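Local coordinates for nitrogenase molybdenum-iron protein beta chain (Clostridium pasteurianum, PDB 4WES) that forms, with the alpha chain, the molybdenum-iron component of nitrogenase, which reduces dinitrogen to ammonium, and shares an [8Fe-7S] cluster with that chain, at residues H103-E109 / T137-Y142; P40-Q46 / M65-F71; P25-Y30 / H52-L56. All blocks are in the same frame, centred on the assembly; numbering follows the deposited sequence.

Contact 1: residues H103-E109 / T137-Y142; sequences HTTCLSE and TNTPSY. With CLF (Fe(8)-S(7) cluster), chain H.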
loop_
_atom_site.group_PDB
_atom_site.type_symbol
_atom_site.label_atom_id
_atom_site.label_comp_id
_atom_site.label_asym_id
_atom_site.label_seq_id
_atom_site.Cartn_x
_atom_site.Cartn_y
_atom_site.Cartn_z
ATOM N N HIS B 103 3.270 -37.343 -4.230
ATOM C CA HIS B 103 4.368 -37.042 -3.344
ATOM C C HIS B 103 4.098 -37.771 -2.015
ATOM O O HIS B 103 3.035 -38.398 -1.853
ATOM C CB HIS B 103 4.535 -35.521 -3.146
ATOM C CG HIS B 103 3.335 -34.853 -2.536
ATOM N ND1 HIS B 103 2.373 -34.207 -3.278
ATOM C CD2 HIS B 103 2.912 -34.777 -1.249
ATOM C CE1 HIS B 103 1.447 -33.724 -2.456
ATOM N NE2 HIS B 103 1.746 -34.072 -1.228
ATOM N N THR B 104 5.077 -37.735 -1.107
ATOM C CA THR B 104 4.988 -38.536 0.103
ATOM C C THR B 104 5.013 -37.637 1.334
ATOM O O THR B 104 5.089 -36.436 1.229
ATOM C CB THR B 104 6.083 -39.596 0.124
ATOM O OG1 THR B 104 7.345 -38.937 0.094
ATOM C CG2 THR B 104 5.947 -40.544 -1.060
ATOM N N THR B 105 4.935 -38.246 2.492
ATOM C CA THR B 105 4.976 -37.530 3.756
ATOM C C THR B 105 5.999 -38.143 4.679
ATOM O O THR B 105 6.544 -39.192 4.388
ATOM C CB THR B 105 3.610 -37.506 4.477
ATOM O OG1 THR B 105 3.329 -38.781 5.051
ATOM C CG2 THR B 105 2.463 -37.086 3.547
ATOM N N CYS B 106 6.227 -37.511 5.837
ATOM C CA CYS B 106 7.099 -38.160 6.810
ATOM C C CYS B 106 6.621 -39.558 7.196
ATOM O O CYS B 106 7.451 -40.398 7.537
ATOM C CB CYS B 106 7.194 -37.314 8.069
ATOM S SG CYS B 106 5.620 -36.732 8.763
ATOM N N LEU B 107 5.311 -39.820 7.143
ATOM C CA LEU B 107 4.804 -41.139 7.518
ATOM C C LEU B 107 5.244 -42.191 6.506
ATOM O O LEU B 107 5.845 -43.213 6.873
ATOM C CB LEU B 107 3.287 -41.113 7.572
ATOM C CG LEU B 107 2.608 -42.418 7.953
ATOM C CD1 LEU B 107 3.179 -43.051 9.222
ATOM C CD2 LEU B 107 1.112 -42.246 8.068
ATOM N N SER B 108 4.936 -41.970 5.225
ATOM C CA SER B 108 5.286 -42.981 4.240
ATOM C C SER B 108 6.802 -43.105 4.073
ATOM O O SER B 108 7.290 -44.205 3.776
ATOM C CB SER B 108 4.555 -42.713 2.934
ATOM O OG SER B 108 4.639 -41.347 2.546
ATOM N N GLU B 109 7.550 -42.024 4.251
ATOM C CA GLU B 109 8.993 -42.084 4.174
ATOM C C GLU B 109 9.579 -42.841 5.388
ATOM O O GLU B 109 10.506 -43.650 5.235
ATOM C CB GLU B 109 9.575 -40.691 4.036
ATOM C CG GLU B 109 9.225 -40.029 2.690
ATOM C CD GLU B 109 9.851 -40.725 1.494
ATOM O OE1 GLU B 109 10.950 -41.268 1.644
ATOM O OE2 GLU B 109 9.219 -40.761 0.431
ATOM N N THR B 137 7.315 -38.368 -6.723
ATOM C CA THR B 137 8.562 -38.025 -6.080
ATOM C C THR B 137 8.492 -38.447 -4.611
ATOM O O THR B 137 7.454 -38.888 -4.152
ATOM C CB THR B 137 8.919 -36.538 -6.218
ATOM O OG1 THR B 137 10.234 -36.319 -5.723
ATOM C CG2 THR B 137 7.948 -35.669 -5.500
ATOM N N ASN B 138 9.630 -38.364 -3.929
ATOM C CA ASN B 138 9.730 -38.655 -2.494
ATOM C C ASN B 138 10.061 -37.372 -1.763
ATOM O O ASN B 138 11.048 -36.692 -2.098
ATOM C CB ASN B 138 10.822 -39.710 -2.230
ATOM C CG ASN B 138 10.489 -41.037 -2.862
ATOM O OD1 ASN B 138 10.836 -41.302 -4.037
ATOM N ND2 ASN B 138 9.780 -41.878 -2.124
ATOM N N THR B 139 9.238 -37.031 -0.789
ATOM C CA THR B 139 9.279 -35.729 -0.108
ATOM C C THR B 139 9.233 -35.871 1.416
ATOM O O THR B 139 8.284 -35.445 2.064
ATOM C CB THR B 139 8.141 -34.835 -0.634
ATOM O OG1 THR B 139 6.897 -35.538 -0.621
ATOM C CG2 THR B 139 8.423 -34.384 -2.048
ATOM N N PRO B 140 10.289 -36.452 1.994
ATOM C CA PRO B 140 10.353 -36.543 3.459
ATOM C C PRO B 140 10.391 -35.190 4.125
ATOM O O PRO B 140 11.274 -34.386 3.876
ATOM C CB PRO B 140 11.646 -37.297 3.707
ATOM C CG PRO B 140 12.506 -36.997 2.512
ATOM C CD PRO B 140 11.521 -36.927 1.355
ATOM N N SER B 141 9.438 -34.953 5.017
ATOM C CA SER B 141 9.296 -33.625 5.607
ATOM C C SER B 141 10.368 -33.286 6.636
ATOM O O SER B 141 10.530 -32.108 7.009
ATOM C CB SER B 141 7.925 -33.465 6.240
ATOM O OG SER B 141 7.548 -34.567 7.004
ATOM N N TYR B 142 11.073 -34.294 7.113
ATOM C CA TYR B 142 12.201 -34.105 7.996
ATOM C C TYR B 142 13.484 -33.737 7.250
ATOM O O TYR B 142 14.507 -33.560 7.886
ATOM C CB TYR B 142 12.364 -35.339 8.866
ATOM C CG TYR B 142 12.315 -36.654 8.141
ATOM C CD1 TYR B 142 11.143 -37.398 8.121
ATOM C CD2 TYR B 142 13.418 -37.184 7.484
ATOM C CE1 TYR B 142 11.079 -38.612 7.470
ATOM C CE2 TYR B 142 13.375 -38.410 6.850
ATOM C CZ TYR B 142 12.195 -39.144 6.863
ATOM O OH TYR B 142 12.119 -40.368 6.233
HETATM FE FE1 CLF H . 0.839 -36.673 10.312
HETATM FE FE2 CLF H . 0.232 -34.870 8.694
HETATM FE FE3 CLF H . -1.267 -34.994 11.011
HETATM FE FE4 CLF H . 1.322 -34.188 10.990
HETATM S S1 CLF H . 2.575 -35.364 9.333
HETATM S S2A CLF H . -1.245 -36.528 9.270
HETATM S S4A CLF H . -0.438 -33.109 10.026
HETATM S S3A CLF H . 0.424 -35.769 12.421
HETATM FE FE5 CLF H . 3.769 -32.127 9.702
HETATM FE FE6 CLF H . 5.703 -34.552 7.843
HETATM FE FE7 CLF H . 4.552 -32.175 7.076
HETATM FE FE8 CLF H . 2.639 -34.043 7.374
HETATM S S2B CLF H . 5.810 -32.555 8.964
HETATM S S3B CLF H . 4.412 -34.199 5.957
HETATM S S4B CLF H . 2.421 -31.792 7.879
#
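Polar side chains and a shared iron atom join the turn from strand 99-104 into helix 106-111 to the loop after the neighbouring parallel strand 133-136, in the wall of the P-cluster site: T104 and E109 grip N138 and T139, while C106 and S141 meet at the metal. The backbone N of T139 donates almost straight (177°) to T104 OG1 at 2.8 Å. In return T139 OG1 donates to T104 O over 2.7 Å, arriving from above the carbonyl plane. E109, its chain bent at chi2 (-66°), curls back to place OE2 beside both T104 and N138. N138 ND2 reaches the syn lone pair of E109 OE2 at 2.8 Å, with OE2 lying in the amide plane although amide and carboxylate planes stand 87° apart. T104 OG1 donates to the anti side of the same oxygen; two donors on one oxygen probably limit the carboxylate's rotation. The ligands sit where a parallel alpha/beta sheet usually places its site, past the C-terminal ends of the strands. T105 N-caps helix 106-111, and in one of the two conformers of S108 its OG accepts from T105 N, which completes a capping box. On the helix's first turn, C106 SG binds FE6 of the cluster at 2.4 Å; in the conformer described, one of two, S141 OG binds the same iron at 2.0 Å. The Y142 ring presents its edge to C106 CB, and the E109 CG methylene rests against P140. P76 of the alpha chain packs against both C106 and S141.

Contact 2: residues P40-Q46 / M65-F71; sequences PHSHGSQ and MASTSSF. With CLF (Fe(8)-S(7) cluster), chain H.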
loop_
_atom_site.group_PDB
_atom_site.type_symbol
_atom_site.label_atom_id
_atom_site.label_comp_id
_atom_site.label_asym_id
_atom_site.label_seq_id
_atom_site.Cartn_x
_atom_site.Cartn_y
_atom_site.Cartn_z
ATOM N N PRO B 40 -2.617 -33.478 -7.885
ATOM C CA PRO B 40 -1.611 -33.864 -6.893
ATOM C C PRO B 40 -2.183 -34.910 -5.941
ATOM O O PRO B 40 -3.374 -34.843 -5.589
ATOM C CB PRO B 40 -1.322 -32.564 -6.127
ATOM C CG PRO B 40 -1.863 -31.465 -7.006
ATOM C CD PRO B 40 -3.042 -32.074 -7.712
ATOM N N HIS B 41 -1.330 -35.848 -5.505
ATOM C CA HIS B 41 -1.726 -36.891 -4.575
ATOM C C HIS B 41 -0.747 -36.993 -3.445
ATOM O O HIS B 41 0.457 -37.156 -3.659
ATOM C CB HIS B 41 -1.806 -38.252 -5.267
ATOM C CG HIS B 41 -2.302 -39.326 -4.370
ATOM N ND1 HIS B 41 -3.631 -39.475 -4.058
ATOM C CD2 HIS B 41 -1.620 -40.230 -3.618
ATOM C CE1 HIS B 41 -3.746 -40.454 -3.186
ATOM N NE2 HIS B 41 -2.550 -40.935 -2.907
ATOM N N SER B 42 -1.269 -36.860 -2.220
ATOM C CA SER B 42 -0.470 -36.933 -1.005
ATOM C C SER B 42 -0.522 -38.333 -0.428
ATOM O O SER B 42 -1.554 -38.792 0.066
ATOM C CB SER B 42 -1.043 -35.939 -0.016
ATOM O OG SER B 42 -0.323 -35.961 1.212
ATOM N N HIS B 43 0.600 -39.053 -0.521
ATOM C CA HIS B 43 0.637 -40.422 -0.054
ATOM C C HIS B 43 1.068 -40.460 1.430
ATOM O O HIS B 43 2.250 -40.488 1.767
ATOM C CB HIS B 43 1.593 -41.243 -0.943
ATOM C CG HIS B 43 1.665 -42.680 -0.573
ATOM N ND1 HIS B 43 0.587 -43.532 -0.686
ATOM C CD2 HIS B 43 2.701 -43.422 -0.130
ATOM C CE1 HIS B 43 0.966 -44.738 -0.317
ATOM N NE2 HIS B 43 2.246 -44.703 0.016
ATOM N N GLY B 44 0.088 -40.413 2.302
ATOM C CA GLY B 44 0.299 -40.372 3.731
ATOM C C GLY B 44 -1.033 -40.336 4.453
ATOM O O GLY B 44 -2.073 -40.623 3.892
ATOM N N SER B 45 -0.983 -39.949 5.731
ATOM C CA SER B 45 -2.193 -39.667 6.464
ATOM C C SER B 45 -2.788 -38.356 5.955
ATOM O O SER B 45 -2.064 -37.442 5.538
ATOM C CB SER B 45 -1.879 -39.603 7.978
ATOM O OG SER B 45 -2.973 -39.089 8.705
ATOM N N GLN B 46 -4.116 -38.294 5.922
ATOM C CA GLN B 46 -4.845 -37.202 5.278
ATOM C C GLN B 46 -4.696 -35.861 5.936
ATOM O O GLN B 46 -4.996 -34.841 5.311
ATOM C CB GLN B 46 -6.338 -37.553 5.157
ATOM C CG GLN B 46 -7.050 -37.568 6.515
ATOM C CD GLN B 46 -8.175 -38.539 6.625
ATOM O OE1 GLN B 46 -8.657 -39.106 5.620
ATOM N NE2 GLN B 46 -8.668 -38.705 7.844
ATOM N N MET B 65 -6.767 -28.309 -5.260
ATOM C CA MET B 65 -7.217 -29.692 -5.217
ATOM C C MET B 65 -6.064 -30.650 -5.005
ATOM O O MET B 65 -4.998 -30.473 -5.620
ATOM C CB MET B 65 -7.864 -30.032 -6.559
ATOM C CG MET B 65 -9.301 -29.558 -6.649
ATOM S SD MET B 65 -10.301 -30.515 -5.500
ATOM C CE MET B 65 -11.528 -29.328 -5.041
ATOM N N ALA B 66 -6.284 -31.673 -4.183
ATOM C CA ALA B 66 -5.357 -32.806 -4.066
ATOM C C ALA B 66 -6.115 -33.958 -3.418
ATOM O O ALA B 66 -7.004 -33.743 -2.591
ATOM C CB ALA B 66 -4.116 -32.488 -3.245
ATOM N N SER B 67 -5.726 -35.176 -3.797
ATOM C CA SER B 67 -6.206 -36.402 -3.184
ATOM C C SER B 67 -5.166 -36.913 -2.174
ATOM O O SER B 67 -4.030 -36.440 -2.121
ATOM C CB SER B 67 -6.452 -37.445 -4.262
ATOM O OG SER B 67 -5.345 -37.580 -5.113
ATOM N N THR B 68 -5.580 -37.908 -1.385
ATOM C CA THR B 68 -4.694 -38.496 -0.389
ATOM C C THR B 68 -4.961 -40.002 -0.252
ATOM O O THR B 68 -6.053 -40.501 -0.541
ATOM C CB THR B 68 -4.836 -37.802 1.015
ATOM O OG1 THR B 68 -4.130 -38.560 2.009
ATOM C CG2 THR B 68 -6.275 -37.664 1.457
ATOM N N SER B 69 -3.903 -40.701 0.148
ATOM C CA SER B 69 -4.007 -42.112 0.452
ATOM C C SER B 69 -4.754 -42.410 1.744
ATOM O O SER B 69 -5.120 -43.566 1.994
ATOM C CB SER B 69 -2.626 -42.745 0.474
ATOM O OG SER B 69 -2.053 -42.772 -0.817
ATOM N N SER B 70 -4.938 -41.397 2.600
ATOM C CA SER B 70 -5.662 -41.578 3.853
ATOM C C SER B 70 -5.171 -42.792 4.668
ATOM O O SER B 70 -5.924 -43.710 4.999
ATOM C CB SER B 70 -7.177 -41.634 3.662
ATOM O OG SER B 70 -7.689 -40.365 3.253
ATOM N N PHE B 71 -3.877 -42.791 5.011
ATOM C CA PHE B 71 -3.337 -43.864 5.853
ATOM C C PHE B 71 -4.129 -43.999 7.149
ATOM O O PHE B 71 -4.509 -43.005 7.789
ATOM C CB PHE B 71 -1.881 -43.608 6.238
ATOM C CG PHE B 71 -0.838 -43.980 5.189
ATOM C CD1 PHE B 71 -1.014 -43.783 3.834
ATOM C CD2 PHE B 71 0.346 -44.499 5.588
ATOM C CE1 PHE B 71 -0.034 -44.079 2.934
ATOM C CE2 PHE B 71 1.342 -44.790 4.687
ATOM C CZ PHE B 71 1.151 -44.553 3.359
HETATM FE FE1 CLF H . 0.839 -36.673 10.312
HETATM FE FE2 CLF H . 0.232 -34.870 8.694
HETATM FE FE3 CLF H . -1.267 -34.994 11.011
HETATM FE FE4 CLF H . 1.322 -34.188 10.990
HETATM S S1 CLF H . 2.575 -35.364 9.333
HETATM S S2A CLF H . -1.245 -36.528 9.270
HETATM S S4A CLF H . -0.438 -33.109 10.026
HETATM S S3A CLF H . 0.424 -35.769 12.421
HETATM FE FE5 CLF H . 3.769 -32.127 9.702
HETATM FE FE6 CLF H . 5.703 -34.552 7.843
HETATM FE FE7 CLF H . 4.552 -32.175 7.076
HETATM FE FE8 CLF H . 2.639 -34.043 7.374
HETATM S S2B CLF H . 5.810 -32.555 8.964
HETATM S S3B CLF H . 4.412 -34.199 5.957
HETATM S S4B CLF H . 2.421 -31.792 7.879
HETATM O O HOH W 1 -2.091 -37.007 2.917
HETATM O O HOH W 2 -5.595 -40.515 6.943
#
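With CG anti to the backbone N in both H41 (chi1 -176°) and H43 (chi1 -178°), the two imidazoles swing to the same side of strand 38-43 and meet the serines of 65-71. S69 OG, set beside its own backbone N, is held between them, 2.8 Å from H41 NE2 and 2.8 Å from H43 ND1. H41 also bonds S67 OG through ND1, and both hydroxyls lie at the edge of its ring, so its orientation is fixed at two corners. The backbones pair as parallel strands, H41 bridging to S67 and S42 to T68: S67 N donates to P40 O, S42 N to S67 O at 2.8 Å and S69 N to S42 O. Past the strands, F71 N donates to G44 O at 3.0 Å from above the carbonyl plane, and G44 CA sits over one face of the F71 ring in a CH-pi contact. The edge of F71 then turns to the face of H43, a T-shaped pair with planes at 79°. T68 OG1 closes an ST turn by accepting from S70 N, and one water ties T68 OG1 to S42 OG and S45 O. S70 OG donates to Q46 OE1, which is also bonded to T43 of the alpha chain. S45 OG approaches cluster sulfur S2A at 3.1 Å. The strands belong to the beta-alpha-beta unit 38-43, 46-60, 67-68. Strand 38-43 has strand 99-104 on its other side; helix 81-95 covers the H41 and S67 face, helix 24-33 packs on P40 and A66, and helix 106-111 lies against F71.

Contact 3: residues P25-Y30 / H52-L56; sequences PVGAMY and HRTVL. With CLF (Fe(8)-S(7) cluster), chain H.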
loop_
_atom_site.group_PDB
_atom_site.type_symbol
_atom_site.label_atom_id
_atom_site.label_comp_id
_atom_site.label_asym_id
_atom_site.label_seq_id
_atom_site.Cartn_x
_atom_site.Cartn_y
_atom_site.Cartn_z
ATOM N N PRO B 25 6.008 -31.333 1.485
ATOM C CA PRO B 25 4.928 -31.719 0.567
ATOM C C PRO B 25 4.168 -30.585 -0.099
ATOM O O PRO B 25 3.800 -30.731 -1.267
ATOM C CB PRO B 25 4.058 -32.628 1.423
ATOM C CG PRO B 25 5.055 -33.257 2.405
ATOM C CD PRO B 25 5.937 -32.097 2.763
ATOM N N VAL B 26 3.885 -29.480 0.597
ATOM C CA VAL B 26 3.143 -28.419 -0.092
ATOM C C VAL B 26 3.932 -27.890 -1.300
ATOM O O VAL B 26 3.318 -27.430 -2.271
ATOM C CB VAL B 26 2.712 -27.272 0.840
ATOM C CG1 VAL B 26 3.872 -26.375 1.266
ATOM C CG2 VAL B 26 1.599 -26.457 0.198
ATOM N N GLY B 27 5.255 -27.901 -1.230
ATOM C CA GLY B 27 6.037 -27.480 -2.387
ATOM C C GLY B 27 5.846 -28.395 -3.576
ATOM O O GLY B 27 5.798 -27.940 -4.709
ATOM N N ALA B 28 5.792 -29.688 -3.319
ATOM C CA ALA B 28 5.501 -30.667 -4.366
ATOM C C ALA B 28 4.076 -30.519 -4.883
ATOM O O ALA B 28 3.833 -30.687 -6.100
ATOM C CB ALA B 28 5.737 -32.083 -3.840
ATOM N N MET B 29 3.114 -30.243 -3.991
ATOM C CA MET B 29 1.737 -30.023 -4.389
ATOM C C MET B 29 1.644 -28.805 -5.321
ATOM O O MET B 29 0.955 -28.859 -6.352
ATOM C CB MET B 29 0.886 -29.857 -3.124
ATOM C CG MET B 29 -0.589 -29.722 -3.384
ATOM S SD MET B 29 -1.595 -29.561 -1.898
ATOM C CE MET B 29 -1.424 -31.208 -1.196
ATOM N N TYR B 30 2.315 -27.717 -4.963
ATOM C CA TYR B 30 2.349 -26.534 -5.774
ATOM C C TYR B 30 2.949 -26.813 -7.156
ATOM O O TYR B 30 2.387 -26.425 -8.179
ATOM C CB TYR B 30 3.130 -25.443 -5.025
ATOM C CG TYR B 30 3.226 -24.135 -5.769
ATOM C CD1 TYR B 30 2.136 -23.295 -5.859
ATOM C CD2 TYR B 30 4.399 -23.731 -6.412
ATOM C CE1 TYR B 30 2.196 -22.116 -6.569
ATOM C CE2 TYR B 30 4.483 -22.548 -7.091
ATOM C CZ TYR B 30 3.380 -21.725 -7.181
ATOM O OH TYR B 30 3.382 -20.555 -7.901
ATOM N N HIS B 52 -2.025 -28.903 3.673
ATOM C CA HIS B 52 -1.240 -28.377 2.523
ATOM C C HIS B 52 -2.149 -27.726 1.498
ATOM O O HIS B 52 -1.849 -26.642 0.981
ATOM C CB HIS B 52 -0.365 -29.508 1.950
ATOM C CG HIS B 52 0.550 -30.074 2.998
ATOM N ND1 HIS B 52 1.202 -31.266 2.818
ATOM C CD2 HIS B 52 0.807 -29.657 4.261
ATOM C CE1 HIS B 52 1.847 -31.551 3.930
ATOM N NE2 HIS B 52 1.620 -30.597 4.824
ATOM N N ARG B 53 -3.273 -28.363 1.203
ATOM C CA ARG B 53 -4.297 -27.715 0.383
ATOM C C ARG B 53 -4.741 -26.407 0.991
ATOM O O ARG B 53 -4.962 -25.405 0.318
ATOM C CB ARG B 53 -5.525 -28.638 0.244
ATOM C CG ARG B 53 -5.254 -29.887 -0.604
ATOM C CD ARG B 53 -6.472 -30.792 -0.608
ATOM N NE ARG B 53 -7.572 -30.115 -1.300
ATOM C CZ ARG B 53 -8.858 -30.315 -1.087
ATOM N NH1 ARG B 53 -9.281 -31.247 -0.263
ATOM N NH2 ARG B 53 -9.736 -29.554 -1.729
ATOM N N THR B 54 -4.921 -26.412 2.320
ATOM C CA THR B 54 -5.425 -25.245 3.029
ATOM C C THR B 54 -4.529 -24.053 2.906
ATOM O O THR B 54 -5.002 -22.919 2.692
ATOM C CB THR B 54 -5.704 -25.612 4.508
ATOM O OG1 THR B 54 -6.814 -26.525 4.545
ATOM C CG2 THR B 54 -6.018 -24.412 5.357
ATOM N N VAL B 55 -3.217 -24.240 3.091
ATOM C CA VAL B 55 -2.327 -23.076 3.056
ATOM C C VAL B 55 -2.350 -22.450 1.653
ATOM O O VAL B 55 -2.283 -21.239 1.506
ATOM C CB VAL B 55 -0.912 -23.394 3.564
ATOM C CG1 VAL B 55 -0.169 -24.305 2.621
ATOM C CG2 VAL B 55 -0.126 -22.117 3.812
ATOM N N LEU B 56 -2.412 -23.286 0.612
ATOM C CA LEU B 56 -2.505 -22.753 -0.742
ATOM C C LEU B 56 -3.779 -21.929 -0.938
ATOM O O LEU B 56 -3.709 -20.854 -1.558
ATOM C CB LEU B 56 -2.411 -23.890 -1.745
ATOM C CG LEU B 56 -1.044 -24.595 -1.821
ATOM C CD1 LEU B 56 -1.127 -25.823 -2.714
ATOM C CD2 LEU B 56 0.051 -23.653 -2.325
HETATM FE FE1 CLF H . 0.839 -36.673 10.312
HETATM FE FE2 CLF H . 0.232 -34.870 8.694
HETATM FE FE3 CLF H . -1.267 -34.994 11.011
HETATM FE FE4 CLF H . 1.322 -34.188 10.990
HETATM S S1 CLF H . 2.575 -35.364 9.333
HETATM S S2A CLF H . -1.245 -36.528 9.270
HETATM S S4A CLF H . -0.438 -33.109 10.026
HETATM S S3A CLF H . 0.424 -35.769 12.421
HETATM FE FE5 CLF H . 3.769 -32.127 9.702
HETATM FE FE6 CLF H . 5.703 -34.552 7.843
HETATM FE FE7 CLF H . 4.552 -32.175 7.076
HETATM FE FE8 CLF H . 2.639 -34.043 7.374
HETATM S S2B CLF H . 5.810 -32.555 8.964
HETATM S S3B CLF H . 4.412 -34.199 5.957
HETATM S S4B CLF H . 2.421 -31.792 7.879
#
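Helical segments 25-30 and 52-56 cross at -64°, their axes 9.7 Å apart at closest, with V26 and H52 bringing the backbones nearest. V26 points toward the other helix. Its CG2, anti to the backbone N, packs among H52, V55 and L56, one turn of the helix, touching H52 O at 3.5 Å, V55 CG1 at 3.7 Å and L56 CG at 3.8 Å. The V26 and V55 side chains cross at about a right angle. M29 extends through chi1 and chi2, then bends at chi3 (-69°), which carries CE to H52 CB at 3.7 Å and leaves SD near both R53 N and L56 CD1. L56 also meets Y30, its CD2 lying against CD1 of the tyrosine ring, whose OH is bonded to V179 and T204. The two helices pack together beside the parallel sheet of the cluster-binding alpha/beta domain: helix 24-33 precedes strand 38-43, and helix 46-60 is the crossover helix that follows that strand. At the end nearest the cluster the packing becomes part of the P-cluster pocket. The H52 imidazole stands against P25, whose CB is 3.5 Å from H52 ND1, and H52 NE2 comes within 3.4 Å of cluster sulfur S4B, which lies at the ring's edge. P25 turns its CG to another sulfide, 3.7 Å from S3B. R53 points away and gives the interface little more than its CG, beside M29 SD; its NE is bonded to A64 O. Y82 of the alpha chain packs on V26 and V55, and its ring meets that of H52 with the planes at about 45°.

Overall arrangement
All three contacts are mainly buried and border the same cluster, but contact 1 alone, of the three, supplies cluster ligands, C106 and S141; contacts 2 and 3 bring S45, P25 and H52 against its sulfurs. Contacts 1 and 2 share one parallel sheet, strands 99-104 and 38-43 being adjacent, and join directly where H103 O meets H43 N and S108 OG meets H43 O. Contact 3 is apolar helix packing beside that sheet: P25 and A28 lie against H103 of contact 1, and M29 against A66 of contact 2. Polar bonding belongs to the strands and the loops that follow them, apolar packing to the helices. N138, P140 and E109 of contact 1 are partly exposed, whereas every touching residue of contacts 2 and 3 is buried.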